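Local coordinates for protein putative aldolase (Bacteroides vulgatus ATCC 8482, PDB 3DXI) that is of uncertain function but is named a putative aldolase and folds as an eight-stranded parallel TIM barrel of the HMGL-like family, at residues I108-I113 against A141-F146; G131-Y136 against C161-F166. One frame throughout, in Å; residues are numbered along the deposited sequence.

Interaction 1. Residues I108-I113 against A141-F146; sequences IDPQNI and AEMNGF
P110 CB is touched at once by a selenium and by an aromatic ring, and the two approach it roughly at right angles to each other. The selenium is that of selenomethionine M143, with SE 3.7 Å from P110 CB. The M143 chain crosses the proline at about a right angle and bends at its last torsion, which turns the methyl CE back over the start of the next peptide, 4.0 Å from Q111 N. The aromatic partner is F146. P110 CB lies 4.2 Å from the centroid of the F146 ring and 30° off its normal, an off-centre CH-pi contact in which CE1 and CZ are nearer than the middle of the ring. CE1 also reaches I113, whose CB sits at the ring edge, close to its plane, 4.0 Å from F146 CE1. This reach follows from the first torsion of F146, which sets CG opposite the backbone N (chi1 172°) and extends the ring towards 108-113.

The contact is therefore apolar, and the polar bonds that shape it lie within each segment. D109 OD1 accepts from Q111 N at 2.9 Å and 168°, closing an Asx turn, and D109 O takes N112 N at 2.7 Å; together they fix the bend that presents P110. On the other side, a type II turn from M143 to F146, closed by F146 N to M143 O at 3.2 Å, sends both side chains towards the proline, with glycine G145 accommodating the positive phi. P110, I113 and F146 are buried, while M143 remains partly exposed. V134 touches both P110 and F146, and W140 meets the F146 ring. Joined here are the beta-alpha loop from strand 103-108 to helix 113-124 and the connection from strand 129-134 to 159-163, at a TIM barrel's C-terminal rim.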
ATOM      1  N   ILE A 108       8.205  10.023  22.415  1.00 12.19           N
ATOM      2  CA  ILE A 108       7.602   9.764  23.718  1.00 11.20           C
ATOM      3  C   ILE A 108       6.669   8.564  23.832  1.00 12.21           C
ATOM      4  O   ILE A 108       5.819   8.330  22.970  1.00 10.81           O
ATOM      5  CB  ILE A 108       6.789  10.999  24.171  1.00 11.47           C
ATOM      6  CG1 ILE A 108       7.649  12.261  24.064  1.00 10.57           C
ATOM      7  CG2 ILE A 108       6.281  10.801  25.594  1.00 12.81           C
ATOM      8  CD1 ILE A 108       6.862  13.550  24.189  1.00 11.17           C
ATOM      9  N   ASP A 109       6.831   7.815  24.919  1.00 12.57           N
ATOM     10  CA  ASP A 109       5.958   6.687  25.210  1.00 15.14           C
ATOM     11  C   ASP A 109       4.873   7.355  26.059  1.00 15.32           C
ATOM     12  O   ASP A 109       5.187   7.977  27.075  1.00 14.65           O
ATOM     13  CB  ASP A 109       6.686   5.629  26.046  1.00 15.39           C
ATOM     14  CG  ASP A 109       5.784   4.461  26.435  1.00 16.23           C
ATOM     15  OD1 ASP A 109       4.589   4.686  26.717  1.00 16.58           O
ATOM     16  OD2 ASP A 109       6.278   3.317  26.477  1.00 16.97           O
ATOM     17  N   PRO A 110       3.594   7.246  25.650  1.00 15.98           N
ATOM     18  CA  PRO A 110       2.457   7.846  26.368  1.00 16.82           C
ATOM     19  C   PRO A 110       2.486   7.684  27.892  1.00 17.46           C
ATOM     20  O   PRO A 110       1.933   8.500  28.632  1.00 15.63           O
ATOM     21  CB  PRO A 110       1.238   7.178  25.722  1.00 15.09           C
ATOM     22  CG  PRO A 110       1.783   5.894  25.185  1.00 16.68           C
ATOM     23  CD  PRO A 110       3.114   6.312  24.618  1.00 14.42           C
ATOM     24  N   GLN A 111       3.143   6.625  28.346  1.00 19.45           N
ATOM     25  CA  GLN A 111       3.294   6.333  29.768  1.00 21.29           C
ATOM     26  C   GLN A 111       4.115   7.418  30.482  1.00 19.80           C
ATOM     27  O   GLN A 111       3.937   7.657  31.679  1.00 20.53           O
ATOM     28  CB  GLN A 111       3.986   4.976  29.920  1.00 23.93           C
ATOM     29  CG  GLN A 111       4.536   4.672  31.304  1.00 29.31           C
ATOM     30  CD  GLN A 111       3.638   3.760  32.109  1.00 31.78           C
ATOM     31  OE1 GLN A 111       3.148   2.746  31.605  1.00 35.15           O
ATOM     32  NE2 GLN A 111       3.433   4.104  33.371  1.00 31.75           N
ATOM     33  N   ASN A 112       4.998   8.073  29.732  1.00 17.64           N
ATOM     34  CA  ASN A 112       5.879   9.118  30.259  1.00 16.53           C
ATOM     35  C   ASN A 112       5.537  10.530  29.776  1.00 15.77           C
ATOM     36  O   ASN A 112       6.402  11.408  29.757  1.00 15.39           O
ATOM     37  CB  ASN A 112       7.320   8.799  29.860  1.00 15.66           C
ATOM     38  CG  ASN A 112       7.732   7.404  30.256  1.00 17.25           C
ATOM     39  OD1 ASN A 112       8.305   6.662  29.455  1.00 18.12           O
ATOM     40  ND2 ASN A 112       7.446   7.033  31.497  1.00 15.12           N
ATOM     41  N   ILE A 113       4.288  10.756  29.392  1.00 15.46           N
ATOM     42  CA  ILE A 113       3.880  12.067  28.897  1.00 16.69           C
ATOM     43  C   ILE A 113       4.173  13.209  29.881  1.00 17.88           C
ATOM     44  O   ILE A 113       4.687  14.255  29.480  1.00 18.20           O
ATOM     45  CB  ILE A 113       2.369  12.065  28.509  1.00 16.09           C
ATOM     46  CG1 ILE A 113       2.032  13.318  27.697  1.00 14.78           C
ATOM     47  CG2 ILE A 113       1.500  11.967  29.749  1.00 17.32           C
ATOM     48  CD1 ILE A 113       2.745  13.375  26.355  1.00 10.98           C
ATOM     49  N   ALA A 141      -6.961   5.436  23.569  1.00 23.85           N
ATOM     50  CA  ALA A 141      -8.369   5.390  23.983  1.00 25.11           C
ATOM     51  C   ALA A 141      -8.639   4.630  25.277  1.00 25.87           C
ATOM     52  O   ALA A 141      -9.557   4.977  26.029  1.00 26.35           O
ATOM     53  CB  ALA A 141      -9.220   4.797  22.855  1.00 23.84           C
ATOM     54  N   GLU A 142      -7.844   3.600  25.541  1.00 26.26           N
ATOM     55  CA  GLU A 142      -8.048   2.795  26.733  1.00 27.19           C
ATOM     56  C   GLU A 142      -7.110   3.140  27.878  1.00 26.98           C
ATOM     57  O   GLU A 142      -7.083   2.451  28.895  1.00 28.57           O
ATOM     58  CB  GLU A 142      -7.958   1.312  26.364  1.00 27.98           C
ATOM     59  CG  GLU A 142      -8.809   0.986  25.132  1.00 31.87           C
ATOM     60  CD  GLU A 142      -9.428  -0.402  25.159  1.00 34.72           C
ATOM     61  OE1 GLU A 142      -8.669  -1.401  25.166  1.00 36.11           O
ATOM     62  OE2 GLU A 142     -10.681  -0.487  25.167  1.00 36.51           O
HETATM   63  N   MSE A 143      -6.338   4.210  27.712  1.00 26.26           N
HETATM   64  CA  MSE A 143      -5.439   4.661  28.769  1.00 27.62           C
HETATM   65  C   MSE A 143      -6.211   5.714  29.541  1.00 27.30           C
HETATM   66  O   MSE A 143      -6.433   6.828  29.053  1.00 26.72           O
HETATM   67  CB  MSE A 143      -4.171   5.276  28.193  1.00 29.39           C
HETATM   68  CG  MSE A 143      -3.132   4.254  27.798  1.00 33.11           C
HETATM   69 SE   MSE A 143      -1.587   5.100  27.037  1.00 38.95          SE
HETATM   70  CE  MSE A 143      -0.660   5.563  28.663  1.00 34.63           C
ATOM     71  N   ASN A 144      -6.622   5.357  30.749  1.00 26.48           N
ATOM     72  CA  ASN A 144      -7.407   6.256  31.569  1.00 27.02           C
ATOM     73  C   ASN A 144      -6.699   7.553  31.931  1.00 25.45           C
ATOM     74  O   ASN A 144      -5.609   7.551  32.500  1.00 25.83           O
ATOM     75  CB  ASN A 144      -7.865   5.528  32.829  1.00 29.00           C
ATOM     76  CG  ASN A 144      -9.344   5.700  33.084  1.00 31.56           C
ATOM     77  OD1 ASN A 144      -9.790   6.764  33.527  1.00 33.20           O
ATOM     78  ND2 ASN A 144     -10.122   4.663  32.784  1.00 33.58           N
ATOM     79  N   GLY A 145      -7.337   8.663  31.574  1.00 24.81           N
ATOM     80  CA  GLY A 145      -6.793   9.975  31.867  1.00 23.89           C
ATOM     81  C   GLY A 145      -5.653  10.445  30.987  1.00 22.90           C
ATOM     82  O   GLY A 145      -5.060  11.485  31.266  1.00 24.20           O
ATOM     83  N   PHE A 146      -5.330   9.706  29.930  1.00 21.41           N
ATOM     84  CA  PHE A 146      -4.234  10.125  29.063  1.00 19.84           C
ATOM     85  C   PHE A 146      -4.589  11.376  28.266  1.00 19.01           C
ATOM     86  O   PHE A 146      -3.872  12.370  28.314  1.00 18.28           O
ATOM     87  CB  PHE A 146      -3.831   9.018  28.089  1.00 18.89           C
ATOM     88  CG  PHE A 146      -2.840   9.476  27.053  1.00 18.92           C
ATOM     89  CD1 PHE A 146      -1.552   9.845  27.425  1.00 18.20           C
ATOM     90  CD2 PHE A 146      -3.217   9.607  25.721  1.00 18.46           C
ATOM     91  CE1 PHE A 146      -0.653  10.346  26.491  1.00 17.82           C
ATOM     92  CE2 PHE A 146      -2.327  10.107  24.778  1.00 19.82           C
ATOM     93  CZ  PHE A 146      -1.040  10.479  25.165  1.00 18.48           C
TER

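Interaction 2. Residues G131-Y136 against C161-F166; sequences GFNVMY and CMVDSF
The shortest polar bond across the pair runs from C161 N to F132 O, 2.6 Å, and it starts a parallel ladder. V134 then uses both of its peptide groups: V134 N gives to C161 O at 3.1 Å, and V134 O takes V163 N at 3.2 Å. V163 lies alongside that same carbonyl, its CB and CG2 both packed against V134 O.

Beyond the regular strands the pairing passes to a side chain. Y136 N meets S165 OG at 2.9 Å, nearly straight at 178°. The serine oxygen stands beside its own backbone N and opposite the carbonyl carbon (chi1 -69°), which points it back at the other segment, where M135 CB also packs against it. These are adjacent strands, 129-134 and 159-163, of the closed eight-stranded TIM barrel, and the bonds tie them edge to edge up to their C-terminal ends. N133 and C161 share the face that also carries R105 of strand 103-108; there N133 OD1 comes within 3.3 Å of C161 CB, and C161 SG lies over the face of the amide. V134 and M162 point to the other face of the sheet, where V134 meets W140 and F160.

Past the ladder, Y136 takes a left-handed backbone conformation. Although its CB leads off from 161-166, the ring swings back, bringing CD1 3.7 Å from S165 CB. M135 CB covers one ring face, 3.8 Å above the plane and over its centre. F166 approaches obliquely: the two ring planes differ by 24°, but they are slid so far apart, with centroids at 5.7 Å, that they barely overlap. K139 makes a cation-pi contact with Y136. At the bend, D164 centres an inverse gamma turn, and its carboxylate bonds to I169 N and H194 N.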
ATOM      1  N   GLY A 131       8.189  19.533  19.277  1.00  9.79           N
ATOM      2  CA  GLY A 131       7.256  18.561  18.743  1.00  9.26           C
ATOM      3  C   GLY A 131       7.164  17.307  19.599  1.00 10.70           C
ATOM      4  O   GLY A 131       8.180  16.779  20.058  1.00 11.24           O
ATOM      5  N   PHE A 132       5.942  16.840  19.832  1.00 10.59           N
ATOM      6  CA  PHE A 132       5.718  15.626  20.609  1.00 12.32           C
ATOM      7  C   PHE A 132       5.368  14.498  19.636  1.00 12.04           C
ATOM      8  O   PHE A 132       4.347  14.570  18.949  1.00 11.99           O
ATOM      9  CB  PHE A 132       4.529  15.774  21.579  1.00 13.48           C
ATOM     10  CG  PHE A 132       4.799  16.629  22.791  1.00 16.58           C
ATOM     11  CD1 PHE A 132       4.432  16.179  24.060  1.00 16.58           C
ATOM     12  CD2 PHE A 132       5.349  17.898  22.670  1.00 17.86           C
ATOM     13  CE1 PHE A 132       4.609  16.983  25.186  1.00 17.83           C
ATOM     14  CE2 PHE A 132       5.529  18.710  23.789  1.00 18.32           C
ATOM     15  CZ  PHE A 132       5.159  18.254  25.048  1.00 18.66           C
ATOM     16  N   ASN A 133       6.213  13.475  19.560  1.00 10.71           N
ATOM     17  CA  ASN A 133       5.929  12.326  18.707  1.00 11.43           C
ATOM     18  C   ASN A 133       5.558  11.205  19.669  1.00 11.28           C
ATOM     19  O   ASN A 133       6.418  10.442  20.118  1.00 12.97           O
ATOM     20  CB  ASN A 133       7.153  11.953  17.866  1.00 12.30           C
ATOM     21  CG  ASN A 133       7.182  12.677  16.520  1.00 14.03           C
ATOM     22  OD1 ASN A 133       6.954  13.891  16.447  1.00 15.53           O
ATOM     23  ND2 ASN A 133       7.464  11.934  15.451  1.00 12.58           N
ATOM     24  N   VAL A 134       4.272  11.134  20.003  1.00 10.50           N
ATOM     25  CA  VAL A 134       3.764  10.141  20.948  1.00 11.45           C
ATOM     26  C   VAL A 134       3.431   8.800  20.306  1.00 11.90           C
ATOM     27  O   VAL A 134       2.621   8.714  19.389  1.00 11.46           O
ATOM     28  CB  VAL A 134       2.526  10.686  21.692  1.00 10.90           C
ATOM     29  CG1 VAL A 134       2.053   9.676  22.745  1.00 12.11           C
ATOM     30  CG2 VAL A 134       2.871  12.031  22.342  1.00  9.77           C
HETATM   31  N   MSE A 135       4.065   7.753  20.821  1.00 12.94           N
HETATM   32  CA  MSE A 135       3.896   6.399  20.311  1.00 15.71           C
HETATM   33  C   MSE A 135       2.631   5.693  20.773  1.00 14.28           C
HETATM   34  O   MSE A 135       1.929   6.161  21.665  1.00 12.95           O
HETATM   35  CB  MSE A 135       5.102   5.557  20.720  1.00 19.81           C
HETATM   36  CG  MSE A 135       6.418   6.292  20.575  1.00 27.43           C
HETATM   37 SE   MSE A 135       7.963   5.280  21.158  1.00 43.53          SE
HETATM   38  CE  MSE A 135       7.329   4.631  22.857  1.00 31.27           C
ATOM     39  N   TYR A 136       2.360   4.556  20.136  1.00 14.25           N
ATOM     40  CA  TYR A 136       1.219   3.702  20.439  1.00 15.62           C
ATOM     41  C   TYR A 136      -0.141   4.387  20.473  1.00 16.16           C
ATOM     42  O   TYR A 136      -0.881   4.247  21.444  1.00 16.29           O
ATOM     43  CB  TYR A 136       1.445   2.987  21.770  1.00 15.91           C
ATOM     44  CG  TYR A 136       2.866   2.517  21.971  1.00 17.66           C
ATOM     45  CD1 TYR A 136       3.507   1.723  21.019  1.00 18.64           C
ATOM     46  CD2 TYR A 136       3.574   2.877  23.111  1.00 19.42           C
ATOM     47  CE1 TYR A 136       4.828   1.302  21.203  1.00 19.12           C
ATOM     48  CE2 TYR A 136       4.880   2.465  23.306  1.00 19.92           C
ATOM     49  CZ  TYR A 136       5.504   1.679  22.352  1.00 21.14           C
ATOM     50  OH  TYR A 136       6.805   1.277  22.557  1.00 23.26           O
ATOM     51  N   CYS A 161       2.315  14.994  17.367  1.00  9.70           N
ATOM     52  CA  CYS A 161       2.299  13.973  16.319  1.00  9.30           C
ATOM     53  C   CYS A 161       1.820  12.595  16.783  1.00  8.10           C
ATOM     54  O   CYS A 161       2.405  12.000  17.687  1.00  8.39           O
ATOM     55  CB  CYS A 161       3.703  13.859  15.716  1.00 10.25           C
ATOM     56  SG  CYS A 161       3.830  12.767  14.285  1.00 12.92           S
HETATM   57  N   MSE A 162       0.745  12.100  16.171  1.00  8.08           N
HETATM   58  CA  MSE A 162       0.209  10.782  16.513  1.00  9.50           C
HETATM   59  C   MSE A 162       0.978   9.736  15.707  1.00  9.60           C
HETATM   60  O   MSE A 162       0.975   9.769  14.479  1.00 11.12           O
HETATM   61  CB  MSE A 162      -1.285  10.709  16.175  1.00 11.43           C
HETATM   62  CG  MSE A 162      -2.112  11.845  16.762  1.00 14.52           C
HETATM   63 SE   MSE A 162      -3.980  11.665  16.321  1.00 22.94          SE
HETATM   64  CE  MSE A 162      -3.869  11.916  14.405  1.00 16.62           C
ATOM     65  N   VAL A 163       1.634   8.807  16.397  1.00 10.38           N
ATOM     66  CA  VAL A 163       2.432   7.782  15.726  1.00 10.46           C
ATOM     67  C   VAL A 163       1.800   6.390  15.640  1.00 11.51           C
ATOM     68  O   VAL A 163       1.518   5.751  16.655  1.00 12.19           O
ATOM     69  CB  VAL A 163       3.813   7.653  16.403  1.00  9.20           C
ATOM     70  CG1 VAL A 163       4.677   6.640  15.663  1.00 10.49           C
ATOM     71  CG2 VAL A 163       4.491   9.014  16.436  1.00 11.59           C
ATOM     72  N   ASP A 164       1.589   5.941  14.405  1.00 10.66           N
ATOM     73  CA  ASP A 164       1.021   4.629  14.104  1.00 11.00           C
ATOM     74  C   ASP A 164       2.172   3.633  14.301  1.00 11.67           C
ATOM     75  O   ASP A 164       2.666   3.038  13.349  1.00 11.21           O
ATOM     76  CB  ASP A 164       0.520   4.641  12.651  1.00 10.53           C
ATOM     77  CG  ASP A 164       0.059   3.278  12.156  1.00 12.57           C
ATOM     78  OD1 ASP A 164      -0.413   2.455  12.970  1.00 11.71           O
ATOM     79  OD2 ASP A 164       0.153   3.043  10.928  1.00 12.63           O
ATOM     80  N   SER A 165       2.583   3.473  15.558  1.00 11.58           N
ATOM     81  CA  SER A 165       3.704   2.611  15.943  1.00 12.70           C
ATOM     82  C   SER A 165       3.746   1.199  15.372  1.00 12.42           C
ATOM     83  O   SER A 165       4.793   0.750  14.904  1.00 12.21           O
ATOM     84  CB  SER A 165       3.799   2.540  17.471  1.00 12.21           C
ATOM     85  OG  SER A 165       4.202   3.786  18.019  1.00 12.66           O
ATOM     86  N   PHE A 166       2.617   0.504  15.404  1.00 12.00           N
ATOM     87  CA  PHE A 166       2.561  -0.864  14.904  1.00 13.68           C
ATOM     88  C   PHE A 166       2.246  -0.972  13.416  1.00 12.58           C
ATOM     89  O   PHE A 166       2.453  -2.025  12.807  1.00 13.81           O
ATOM     90  CB  PHE A 166       1.523  -1.660  15.704  1.00 15.56           C
ATOM     91  CG  PHE A 166       1.775  -1.666  17.185  1.00 17.68           C
ATOM     92  CD1 PHE A 166       2.995  -2.107  17.695  1.00 18.39           C
ATOM     93  CD2 PHE A 166       0.796  -1.233  18.071  1.00 17.57           C
ATOM     94  CE1 PHE A 166       3.234  -2.117  19.067  1.00 19.26           C
ATOM     95  CE2 PHE A 166       1.025  -1.239  19.440  1.00 18.13           C
ATOM     96  CZ  PHE A 166       2.246  -1.683  19.941  1.00 18.71           C
TER

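The segments of interactions 1 and 2 alternate along the chain, and the contact centres lie 11 Å apart. They touch directly: I108 N probably bonds to N133 O at 2.9 Å and I108 O to M135 N at 2.8 Å, continuing the barrel sheet from 103-108 to 129-134. P110 CD then packs 3.2 Å from M135 O, and D109 CB 3.4 Å from M135 CE. W140 adds a second connection, donating through NE1 to M135 O while its ring meets F146. Both contacts sit at the C-terminal strand ends, where TIM-barrel enzymes carry their active sites; interaction 2 lies nearer the chain centre, about 8 Å against 19 Å for interaction 1.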